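Local coordinates for organic hydroperoxide resistance protein (Elizabethkingia anophelis NUHP1, PDB 6D9N) that probably reduces organic hydroperoxides to the corresponding alcohols with a redox-active cysteine pair, as other Ohr proteins of the OsmC/Ohr family do, at residues L34-K42 and D50-F58; Y62-V73 and L121-S132. All coordinates share one frame; numbering follows the deposited sequence. Where two conformers were deposited one is given.

Both interactions use helix 54-77, at successive places along it, and lie on opposite sides of the chain's centre. Interaction 1 joins strand 35-38 and the loop after it to the run of chain leading into the start of that helix; it is only partly buried, with an exposed tyrosine on one flank, and relies on backbone and water-mediated hydrogen bonds plus a few apolar contacts. Interaction 2, further along the helix, is a buried helix pair, packed mainly through apolar side chains, with two cysteines and a short polar chain among them. They meet where Phe58 packs on Tyr131, and both touch the second subunit.

Interaction 1: residues L34-K42 and D50-F58; sequences LEFEVRYPK and DYANPEMLF. With EDO (1,2-ethanediol), chain F.
Tyr51 runs alongside Arg39, with Arg39 CG 3.6 Å from Tyr51 CD1. The guanidinium is farther off, 5.5 Å from Arg39 CZ to the centroid of the Tyr51 ring, so any cation-pi attraction is weak at most. Its nitrogens NH1 and NH2 converge end-on on a single carboxylate oxygen, Glu37 OE1, in a salt bridge, while Glu37 OE2 is hydrogen-bonded to His26 ND1. NH1 also donates to Val38 O, and together these bonds fix the rotation of the arginine tip.

At Ala52 the backbones meet. Arg39 N donates to Ala52 O at 3.0 Å, with an angle of 162° at the hydrogen. One water accepts from Ala52 N and donates to Glu37 O, spanning a gap too wide for a direct bond. Ala52 CB packs against Phe36 CE1.

Next comes Asn53, the N-cap of the helix: with CG between its backbone N and carbonyl carbon (chi1 54°), the amide folds back so that OD1 accepts from Met56 N at 2.8 Å. Its ND2 donates to a second water lying near Arg39 O and Tyr51 O. ND2 also passes across the Pro41 ring, 3.8 Å from Pro41 CB.

One turn on, Leu57 comes at Phe36 from the opposite direction: Leu57 CD2 abuts the ring edge, 3.4 Å from Phe36 CZ, a tight fit. A bound 1,2-ethanediol accepts from Glu35 N beyond that ring.

Strand 35-38 pairs with strand 25-29 through Phe36 and Val27, helix 54-77 sends Phe58 onto strands 85-94 and 100-109, and Tyr13 OH of the second subunit hydrogen-bonds to Asn53 ND2.

Interaction 2: residues Y62-V73 and L121-S132; sequences YSACFDSALNLV and LIEKAHQVCPYS
Helices 62-73 and 121-128 approach to 8.2 Å between their axes, their N-to-C directions 121° apart, and come closest where Leu70 and Ala125 have CA atoms 4.8 Å apart. Small residues permit this: Ala125 CB fits against Leu70 CA, and Ala69 CB against Val128 CG1.

Knobs-into-holes packing is seen on both sides of this point. Val73 drops among Leu121, Lys124, Ala125 and Val128, with CG1 3.7 Å from Leu121 CD2. Phe66 fills a hole made by Ile122, Ala125, His126 and Ser132; its CG swings anti to the backbone N (chi1 -163°), which carries the ring over to helix 121-128, where Ala125 CB sits over one face.

Toward the start of 62-73, Tyr62 and Tyr131 run past one another head to tail. Tyr131 CB lies over the centre of the Tyr62 ring, 3.7 Å from the centroid, a CH-pi contact, whereas the two rings meet obliquely. At the ring's edge, Tyr62 OH and Ser132 OG share a hydrogen bond of 2.8 Å, and Ser132 OG shares another, of 2.7 Å, with His126 ND1. The serine hydroxyl is thus held between tyrosine and histidine. Tyr131 OH instead reaches Pro54 O of the second subunit.

Cys65 and Cys129 point at each other beside these tyrosines, and a disulfide between them has been observed in this protein. Both are modelled in two conformers, so the sulfur-sulfur distance in the copy given is doubtful. A thiocyanate ion from the crystallisation liquor lies about 4 Å from the Cys65 side chain and may mark a pocket. A cysteine pair set in a mostly apolar contact is consistent with the thiol-disulfide chemistry of Ohr proteins: helix 54-77, carrying Cys65, and the junction between helices 115-128 and 130-135, carrying Cys129, bring the two sulfurs together.

Interaction 1: residues L34-K42 and D50-F58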
loop_
_atom_site.group_PDB
_atom_site.type_symbol
_atom_site.label_atom_id
_atom_site.label_comp_id
_atom_site.label_asym_id
_atom_site.label_seq_id
_atom_site.Cartn_x
_atom_site.Cartn_y
_atom_site.Cartn_z
ATOM N N LEU B 34 11.875 -7.906 0.491
ATOM C CA LEU B 34 11.864 -6.450 0.576
ATOM C C LEU B 34 12.504 -6.062 1.914
ATOM O O LEU B 34 12.081 -6.556 2.963
ATOM C CB LEU B 34 10.410 -5.946 0.480
ATOM C CG LEU B 34 10.038 -4.477 0.566
ATOM C CD1 LEU B 34 8.675 -4.180 -0.114
ATOM C CD2 LEU B 34 9.982 -3.992 2.027
ATOM N N GLU B 35 13.523 -5.191 1.892
ATOM C CA GLU B 35 14.110 -4.717 3.146
ATOM C C GLU B 35 14.816 -3.404 2.871
ATOM O O GLU B 35 15.741 -3.372 2.046
ATOM C CB GLU B 35 15.076 -5.741 3.713
ATOM C CG GLU B 35 15.563 -5.273 5.089
ATOM C CD GLU B 35 16.196 -6.331 5.968
ATOM O OE1 GLU B 35 16.329 -6.094 7.190
ATOM O OE2 GLU B 35 16.606 -7.393 5.462
ATOM N N PHE B 36 14.434 -2.343 3.572
ATOM C CA PHE B 36 15.067 -1.059 3.308
ATOM C C PHE B 36 14.718 -0.067 4.397
ATOM O O PHE B 36 13.861 -0.309 5.266
ATOM C CB PHE B 36 14.733 -0.508 1.901
ATOM C CG PHE B 36 13.270 -0.547 1.552
ATOM C CD1 PHE B 36 12.358 0.291 2.177
ATOM C CD2 PHE B 36 12.840 -1.373 0.537
ATOM C CE1 PHE B 36 11.026 0.270 1.833
ATOM C CE2 PHE B 36 11.525 -1.399 0.180
ATOM C CZ PHE B 36 10.619 -0.578 0.831
ATOM N N GLU B 37 15.384 1.071 4.324
ATOM C CA GLU B 37 15.146 2.176 5.238
ATOM C C GLU B 37 13.957 2.994 4.764
ATOM O O GLU B 37 13.711 3.138 3.561
ATOM C CB GLU B 37 16.376 3.093 5.269
ATOM C CG GLU B 37 17.617 2.434 5.843
ATOM C CD GLU B 37 17.396 1.852 7.226
ATOM O OE1 GLU B 37 17.198 2.621 8.207
ATOM O OE2 GLU B 37 17.420 0.614 7.330
ATOM N N VAL B 38 13.219 3.554 5.721
ATOM C CA VAL B 38 12.209 4.571 5.421
ATOM C C VAL B 38 12.504 5.800 6.276
ATOM O O VAL B 38 12.986 5.710 7.418
ATOM C CB VAL B 38 10.764 4.066 5.648
ATOM C CG1 VAL B 38 10.375 3.042 4.590
ATOM C CG2 VAL B 38 10.563 3.555 7.055
ATOM N N ARG B 39 12.225 6.967 5.712
ATOM C CA ARG B 39 12.491 8.238 6.396
ATOM C C ARG B 39 11.406 9.227 5.985
ATOM O O ARG B 39 10.801 9.100 4.910
ATOM C CB ARG B 39 13.829 8.837 5.977
ATOM C CG ARG B 39 15.079 8.030 6.336
ATOM C CD ARG B 39 15.324 7.983 7.869
ATOM N NE ARG B 39 16.567 7.287 8.174
ATOM C CZ ARG B 39 16.717 5.975 8.306
ATOM N NH1 ARG B 39 15.673 5.137 8.180
ATOM N NH2 ARG B 39 17.923 5.478 8.578
ATOM N N TYR B 40 11.167 10.226 6.809
ATOM C CA TYR B 40 10.301 11.317 6.376
ATOM C C TYR B 40 10.961 12.076 5.232
ATOM O O TYR B 40 12.158 12.384 5.306
ATOM C CB TYR B 40 9.984 12.264 7.552
ATOM C CG TYR B 40 9.096 11.610 8.630
ATOM C CD1 TYR B 40 7.827 11.123 8.314
ATOM C CD2 TYR B 40 9.534 11.431 9.930
ATOM C CE1 TYR B 40 7.012 10.505 9.287
ATOM C CE2 TYR B 40 8.744 10.833 10.906
ATOM C CZ TYR B 40 7.488 10.362 10.570
ATOM O OH TYR B 40 6.701 9.750 11.532
ATOM N N PRO B 41 10.225 12.372 4.162
ATOM C CA PRO B 41 10.797 13.117 3.042
ATOM C C PRO B 41 10.926 14.587 3.419
ATOM O O PRO B 41 10.344 15.057 4.391
ATOM C CB PRO B 41 9.757 12.918 1.938
ATOM C CG PRO B 41 8.470 12.826 2.688
ATOM C CD PRO B 41 8.819 11.992 3.898
ATOM N N LYS B 42 11.697 15.315 2.612
ATOM C CA LYS B 42 11.957 16.719 2.896
ATOM C C LYS B 42 10.659 17.510 3.002
ATOM O O LYS B 42 10.508 18.360 3.896
ATOM C CB LYS B 42 12.866 17.273 1.806
ATOM C CG LYS B 42 13.465 18.618 2.070
ATOM C CD LYS B 42 14.821 18.742 1.360
ATOM C CE LYS B 42 14.709 18.421 -0.121
ATOM N NZ LYS B 42 14.841 19.636 -1.010
ATOM N N ASP B 50 16.314 11.013 0.024
ATOM C CA ASP B 50 17.105 9.867 -0.405
ATOM C C ASP B 50 16.460 8.519 -0.120
ATOM O O ASP B 50 16.953 7.508 -0.642
ATOM C CB ASP B 50 18.471 9.872 0.282
ATOM C CG ASP B 50 19.355 11.030 -0.143
ATOM O OD1 ASP B 50 19.127 11.654 -1.189
ATOM O OD2 ASP B 50 20.317 11.296 0.586
ATOM N N TYR B 51 15.395 8.466 0.683
ATOM C CA TYR B 51 14.876 7.183 1.162
ATOM C C TYR B 51 13.388 7.020 0.852
ATOM O O TYR B 51 12.649 7.986 0.599
ATOM C CB TYR B 51 15.174 6.969 2.665
ATOM C CG TYR B 51 16.655 7.105 2.911
ATOM C CD1 TYR B 51 17.187 8.286 3.409
ATOM C CD2 TYR B 51 17.539 6.088 2.582
ATOM C CE1 TYR B 51 18.570 8.454 3.573
ATOM C CE2 TYR B 51 18.904 6.253 2.728
ATOM C CZ TYR B 51 19.413 7.432 3.232
ATOM O OH TYR B 51 20.777 7.585 3.322
ATOM N N ALA B 52 12.956 5.757 0.918
ATOM C CA ALA B 52 11.550 5.428 0.733
ATOM C C ALA B 52 10.708 5.938 1.907
ATOM O O ALA B 52 11.224 6.408 2.928
ATOM C CB ALA B 52 11.405 3.910 0.586
ATOM N N ASN B 53 9.387 5.877 1.740
ATOM C CA ASN B 53 8.431 6.259 2.776
ATOM C C ASN B 53 7.127 5.541 2.471
ATOM O O ASN B 53 6.991 4.926 1.391
ATOM C CB ASN B 53 8.279 7.799 2.856
ATOM C CG ASN B 53 7.924 8.418 1.504
ATOM O OD1 ASN B 53 6.957 8.004 0.868
ATOM N ND2 ASN B 53 8.716 9.388 1.026
ATOM N N PRO B 54 6.181 5.520 3.405
ATOM C CA PRO B 54 4.957 4.741 3.152
ATOM C C PRO B 54 4.107 5.272 2.013
ATOM O O PRO B 54 3.375 4.497 1.378
ATOM C CB PRO B 54 4.253 4.717 4.502
ATOM C CG PRO B 54 5.373 5.085 5.511
ATOM C CD PRO B 54 6.237 6.038 4.795
ATOM N N GLU B 55 4.162 6.579 1.750
ATOM C CA GLU B 55 3.429 7.138 0.609
ATOM C C GLU B 55 3.968 6.575 -0.695
ATOM O O GLU B 55 3.201 6.216 -1.599
ATOM C CB GLU B 55 3.576 8.664 0.613
ATOM C CG GLU B 55 3.018 9.399 1.827
ATOM C CD GLU B 55 4.024 9.557 2.992
ATOM O OE1 GLU B 55 4.955 8.776 3.143
ATOM O OE2 GLU B 55 3.777 10.434 3.846
ATOM N N MET B 56 5.296 6.468 -0.804
ATOM C CA MET B 56 5.956 5.913 -1.977
ATOM C C MET B 56 5.653 4.429 -2.122
ATOM O O MET B 56 5.459 3.927 -3.245
ATOM C CB MET B 56 7.464 6.159 -1.840
ATOM C CG MET B 56 8.243 5.744 -3.097
ATOM S SD MET B 56 10.030 5.843 -2.859
ATOM C CE MET B 56 10.254 7.611 -2.525
ATOM N N LEU B 57 5.597 3.705 -1.008
ATOM C CA LEU B 57 5.215 2.296 -1.061
ATOM C C LEU B 57 3.777 2.143 -1.542
ATOM O O LEU B 57 3.457 1.183 -2.256
ATOM C CB LEU B 57 5.416 1.643 0.314
ATOM C CG LEU B 57 6.872 1.406 0.692
ATOM C CD1 LEU B 57 7.006 1.159 2.209
ATOM C CD2 LEU B 57 7.469 0.271 -0.101
ATOM N N PHE B 58 2.898 3.066 -1.155
ATOM C CA PHE B 58 1.525 3.016 -1.636
ATOM C C PHE B 58 1.433 3.280 -3.131
ATOM O O PHE B 58 0.681 2.592 -3.843
ATOM C CB PHE B 58 0.648 4.012 -0.855
ATOM C CG PHE B 58 -0.830 3.714 -0.997
ATOM C CD1 PHE B 58 -1.397 2.594 -0.394
ATOM C CD2 PHE B 58 -1.659 4.552 -1.710
ATOM C CE1 PHE B 58 -2.756 2.286 -0.542
ATOM C CE2 PHE B 58 -3.027 4.247 -1.836
ATOM C CZ PHE B 58 -3.553 3.141 -1.231
HETATM C C1 EDO F . 15.469 -5.518 -1.318
HETATM O O1 EDO F . 14.507 -4.633 -0.759
HETATM C C2 EDO F . 16.192 -6.248 -0.197
HETATM O O2 EDO F . 17.055 -5.338 0.515
HETATM O O HOH W 1 14.897 3.670 1.170
HETATM O O HOH W 2 11.378 9.731 2.317
#

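Interaction 2: residues Y62-V73 and L121-S132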
loop_
_atom_site.group_PDB
_atom_site.type_symbol
_atom_site.label_atom_id
_atom_site.label_comp_id
_atom_site.label_asym_id
_atom_site.label_seq_id
_atom_site.Cartn_x
_atom_site.Cartn_y
_atom_site.Cartn_z
ATOM N N TYR B 62 0.131 0.423 -5.541
ATOM C CA TYR B 62 -1.100 0.645 -6.290
ATOM C C TYR B 62 -0.830 0.540 -7.794
ATOM O O TYR B 62 -1.596 -0.088 -8.544
ATOM C CB TYR B 62 -1.708 1.994 -5.914
ATOM C CG TYR B 62 -3.218 2.096 -6.101
ATOM C CD1 TYR B 62 -3.950 3.049 -5.365
ATOM C CD2 TYR B 62 -3.930 1.293 -7.011
ATOM C CE1 TYR B 62 -5.322 3.174 -5.509
ATOM C CE2 TYR B 62 -5.318 1.405 -7.143
ATOM C CZ TYR B 62 -5.988 2.360 -6.414
ATOM O OH TYR B 62 -7.355 2.538 -6.549
ATOM N N SER B 63 0.239 1.174 -8.275
ATOM C CA SER B 63 0.556 1.068 -9.697
ATOM C C SER B 63 0.750 -0.386 -10.106
ATOM O O SER B 63 0.217 -0.800 -11.139
ATOM C CB SER B 63 1.762 1.927 -10.062
ATOM O OG SER B 63 2.951 1.463 -9.471
ATOM N N ALA B 64 1.442 -1.181 -9.284
ATOM C CA ALA B 64 1.624 -2.591 -9.602
ATOM C C ALA B 64 0.320 -3.384 -9.505
ATOM O O ALA B 64 0.054 -4.249 -10.356
ATOM C CB ALA B 64 2.681 -3.174 -8.669
ATOM N N CYS B 65 -0.498 -3.134 -8.486
ATOM C CA CYS B 65 -1.780 -3.815 -8.353
ATOM C C CYS B 65 -2.650 -3.537 -9.566
ATOM O O CYS B 65 -3.247 -4.446 -10.166
ATOM C CB CYS B 65 -2.478 -3.291 -7.075
ATOM S SG CYS B 65 -4.094 -4.093 -6.757
ATOM N N PHE B 66 -2.734 -2.274 -9.951
ATOM C CA PHE B 66 -3.615 -1.926 -11.050
ATOM C C PHE B 66 -3.096 -2.504 -12.364
ATOM O O PHE B 66 -3.882 -3.032 -13.173
ATOM C CB PHE B 66 -3.830 -0.412 -11.082
ATOM C CG PHE B 66 -5.016 -0.024 -11.917
ATOM C CD1 PHE B 66 -6.274 0.102 -11.330
ATOM C CD2 PHE B 66 -4.911 0.151 -13.285
ATOM C CE1 PHE B 66 -7.371 0.453 -12.065
ATOM C CE2 PHE B 66 -6.032 0.473 -14.031
ATOM C CZ PHE B 66 -7.269 0.619 -13.421
ATOM N N ASP B 67 -1.782 -2.415 -12.618
ATOM C CA ASP B 67 -1.244 -2.998 -13.841
ATOM C C ASP B 67 -1.435 -4.507 -13.873
ATOM O O ASP B 67 -1.776 -5.067 -14.933
ATOM C CB ASP B 67 0.242 -2.664 -14.002
ATOM C CG ASP B 67 0.700 -2.915 -15.435
ATOM O OD1 ASP B 67 0.121 -2.288 -16.346
ATOM O OD2 ASP B 67 1.588 -3.771 -15.655
ATOM N N SER B 68 -1.275 -5.188 -12.734
ATOM C CA SER B 68 -1.499 -6.632 -12.694
ATOM C C SER B 68 -2.957 -6.969 -13.000
ATOM O O SER B 68 -3.251 -7.857 -13.818
ATOM C CB SER B 68 -1.112 -7.155 -11.313
ATOM O OG SER B 68 -1.346 -8.546 -11.261
ATOM N N ALA B 69 -3.892 -6.239 -12.393
ATOM C CA ALA B 69 -5.316 -6.469 -12.631
ATOM C C ALA B 69 -5.665 -6.181 -14.082
ATOM O O ALA B 69 -6.402 -6.940 -14.718
ATOM C CB ALA B 69 -6.135 -5.568 -11.698
ATOM N N LEU B 70 -5.118 -5.095 -14.644
ATOM C CA LEU B 70 -5.354 -4.742 -16.040
ATOM C C LEU B 70 -4.883 -5.856 -16.968
ATOM O O LEU B 70 -5.575 -6.208 -17.929
ATOM C CB LEU B 70 -4.635 -3.422 -16.293
ATOM C CG LEU B 70 -4.765 -2.887 -17.719
ATOM C CD1 LEU B 70 -6.216 -2.663 -18.100
ATOM C CD2 LEU B 70 -3.969 -1.598 -17.795
ATOM N N ASN B 71 -3.705 -6.424 -16.700
ATOM C CA ASN B 71 -3.211 -7.503 -17.549
ATOM C C ASN B 71 -4.040 -8.761 -17.391
ATOM O O ASN B 71 -4.261 -9.476 -18.386
ATOM C CB ASN B 71 -1.718 -7.695 -17.332
ATOM C CG ASN B 71 -0.931 -6.684 -18.107
ATOM O OD1 ASN B 71 -0.491 -6.959 -19.222
ATOM N ND2 ASN B 71 -0.866 -5.469 -17.614
ATOM N N LEU B 72 -4.557 -9.041 -16.193
ATOM C CA LEU B 72 -5.451 -10.190 -16.055
ATOM C C LEU B 72 -6.714 -10.001 -16.890
ATOM O O LEU B 72 -7.195 -10.937 -17.558
ATOM C CB LEU B 72 -5.773 -10.387 -14.577
ATOM C CG LEU B 72 -6.639 -11.605 -14.288
ATOM C CD1 LEU B 72 -6.037 -12.932 -14.841
ATOM C CD2 LEU B 72 -6.850 -11.673 -12.765
ATOM N N VAL B 73 -7.281 -8.800 -16.845
ATOM C CA VAL B 73 -8.484 -8.500 -17.621
ATOM C C VAL B 73 -8.205 -8.628 -19.120
ATOM O O VAL B 73 -9.000 -9.200 -19.869
ATOM C CB VAL B 73 -8.998 -7.097 -17.237
ATOM C CG1 VAL B 73 -10.071 -6.580 -18.213
ATOM C CG2 VAL B 73 -9.529 -7.096 -15.817
ATOM N N LEU B 121 -11.567 -1.810 -20.435
ATOM C CA LEU B 121 -10.534 -2.555 -19.733
ATOM C C LEU B 121 -10.239 -1.936 -18.373
ATOM O O LEU B 121 -10.148 -2.662 -17.367
ATOM C CB LEU B 121 -9.261 -2.642 -20.583
ATOM C CG LEU B 121 -9.409 -3.508 -21.843
ATOM C CD1 LEU B 121 -8.202 -3.225 -22.761
ATOM C CD2 LEU B 121 -9.514 -4.989 -21.476
ATOM N N ILE B 122 -10.106 -0.597 -18.299
ATOM C CA ILE B 122 -9.753 -0.023 -17.007
ATOM C C ILE B 122 -10.925 -0.060 -16.049
ATOM O O ILE B 122 -10.716 -0.141 -14.841
ATOM C CB ILE B 122 -9.141 1.400 -17.100
ATOM C CG1 ILE B 122 -10.100 2.443 -17.728
ATOM C CG2 ILE B 122 -7.742 1.354 -17.715
ATOM C CD1 ILE B 122 -9.961 3.825 -17.104
ATOM N N GLU B 123 -12.161 0.043 -16.546
ATOM C CA GLU B 123 -13.318 -0.107 -15.676
ATOM C C GLU B 123 -13.294 -1.475 -14.989
ATOM O O GLU B 123 -13.515 -1.571 -13.773
ATOM C CB GLU B 123 -14.590 0.111 -16.514
ATOM C CG GLU B 123 -15.892 -0.196 -15.774
ATOM C CD GLU B 123 -17.143 0.063 -16.616
ATOM O OE1 GLU B 123 -18.136 0.554 -16.042
ATOM O OE2 GLU B 123 -17.143 -0.209 -17.840
ATOM N N LYS B 124 -13.019 -2.551 -15.749
ATOM C CA LYS B 124 -12.942 -3.874 -15.132
ATOM C C LYS B 124 -11.748 -3.967 -14.192
ATOM O O LYS B 124 -11.873 -4.533 -13.100
ATOM C CB LYS B 124 -12.892 -4.976 -16.213
ATOM C CG LYS B 124 -14.231 -5.199 -16.890
ATOM C CD LYS B 124 -14.155 -6.209 -18.013
ATOM C CE LYS B 124 -15.518 -6.358 -18.711
ATOM N NZ LYS B 124 -15.466 -7.026 -20.052
ATOM N N ALA B 125 -10.583 -3.468 -14.616
ATOM C CA ALA B 125 -9.401 -3.538 -13.766
ATOM C C ALA B 125 -9.634 -2.857 -12.427
ATOM O O ALA B 125 -9.145 -3.323 -11.397
ATOM C CB ALA B 125 -8.231 -2.899 -14.488
ATOM N N HIS B 126 -10.391 -1.749 -12.430
ATOM C CA HIS B 126 -10.660 -1.000 -11.213
ATOM C C HIS B 126 -11.563 -1.749 -10.245
ATOM O O HIS B 126 -11.557 -1.438 -9.049
ATOM C CB HIS B 126 -11.200 0.380 -11.620
ATOM C CG HIS B 126 -11.176 1.462 -10.577
ATOM N ND1 HIS B 126 -10.150 1.663 -9.672
ATOM C CD2 HIS B 126 -12.040 2.504 -10.423
ATOM C CE1 HIS B 126 -10.414 2.765 -8.986
ATOM N NE2 HIS B 126 -11.553 3.289 -9.414
ATOM N N GLN B 127 -12.304 -2.761 -10.713
ATOM C CA GLN B 127 -13.051 -3.637 -9.843
ATOM C C GLN B 127 -12.236 -4.845 -9.404
ATOM O O GLN B 127 -12.572 -5.453 -8.385
ATOM C CB GLN B 127 -14.349 -4.084 -10.530
ATOM C CG GLN B 127 -15.301 -2.912 -10.827
ATOM C CD GLN B 127 -15.743 -2.114 -9.547
ATOM O OE1 GLN B 127 -16.115 -2.695 -8.481
ATOM N NE2 GLN B 127 -15.652 -0.781 -9.637
ATOM N N VAL B 128 -11.188 -5.215 -10.140
ATOM C CA VAL B 128 -10.388 -6.392 -9.805
ATOM C C VAL B 128 -9.327 -6.060 -8.765
ATOM O O VAL B 128 -9.139 -6.818 -7.812
ATOM C CB VAL B 128 -9.758 -6.951 -11.103
ATOM C CG1 VAL B 128 -8.693 -8.015 -10.805
ATOM C CG2 VAL B 128 -10.840 -7.513 -12.005
ATOM N N CYS B 129 -8.639 -4.935 -8.949
ATOM C CA CYS B 129 -7.518 -4.493 -8.116
ATOM C C CYS B 129 -7.894 -4.380 -6.634
ATOM O O CYS B 129 -8.744 -3.539 -6.276
ATOM C CB CYS B 129 -7.086 -3.130 -8.660
ATOM S SG CYS B 129 -5.842 -2.249 -7.745
ATOM N N PRO B 130 -7.237 -5.119 -5.741
ATOM C CA PRO B 130 -7.573 -4.951 -4.314
ATOM C C PRO B 130 -7.336 -3.567 -3.754
ATOM O O PRO B 130 -8.065 -3.187 -2.829
ATOM C CB PRO B 130 -6.696 -5.999 -3.611
ATOM C CG PRO B 130 -6.629 -7.079 -4.622
ATOM C CD PRO B 130 -6.541 -6.373 -5.977
ATOM N N TYR B 131 -6.370 -2.807 -4.261
ATOM C CA TYR B 131 -6.159 -1.473 -3.705
ATOM C C TYR B 131 -7.335 -0.574 -4.031
ATOM O O TYR B 131 -7.723 0.277 -3.204
ATOM C CB TYR B 131 -4.908 -0.825 -4.259
ATOM C CG TYR B 131 -3.558 -1.235 -3.668
ATOM C CD1 TYR B 131 -2.669 -0.270 -3.240
ATOM C CD2 TYR B 131 -3.161 -2.565 -3.594
ATOM C CE1 TYR B 131 -1.397 -0.605 -2.737
ATOM C CE2 TYR B 131 -1.914 -2.933 -3.112
ATOM C CZ TYR B 131 -1.014 -1.943 -2.711
ATOM O OH TYR B 131 0.253 -2.267 -2.257
ATOM N N SER B 132 -7.919 -0.737 -5.237
ATOM C CA SER B 132 -9.126 0.011 -5.573
ATOM C C SER B 132 -10.286 -0.382 -4.683
ATOM O O SER B 132 -11.029 0.483 -4.206
ATOM C CB SER B 132 -9.504 -0.206 -7.039
ATOM O OG SER B 132 -8.529 0.361 -7.881
#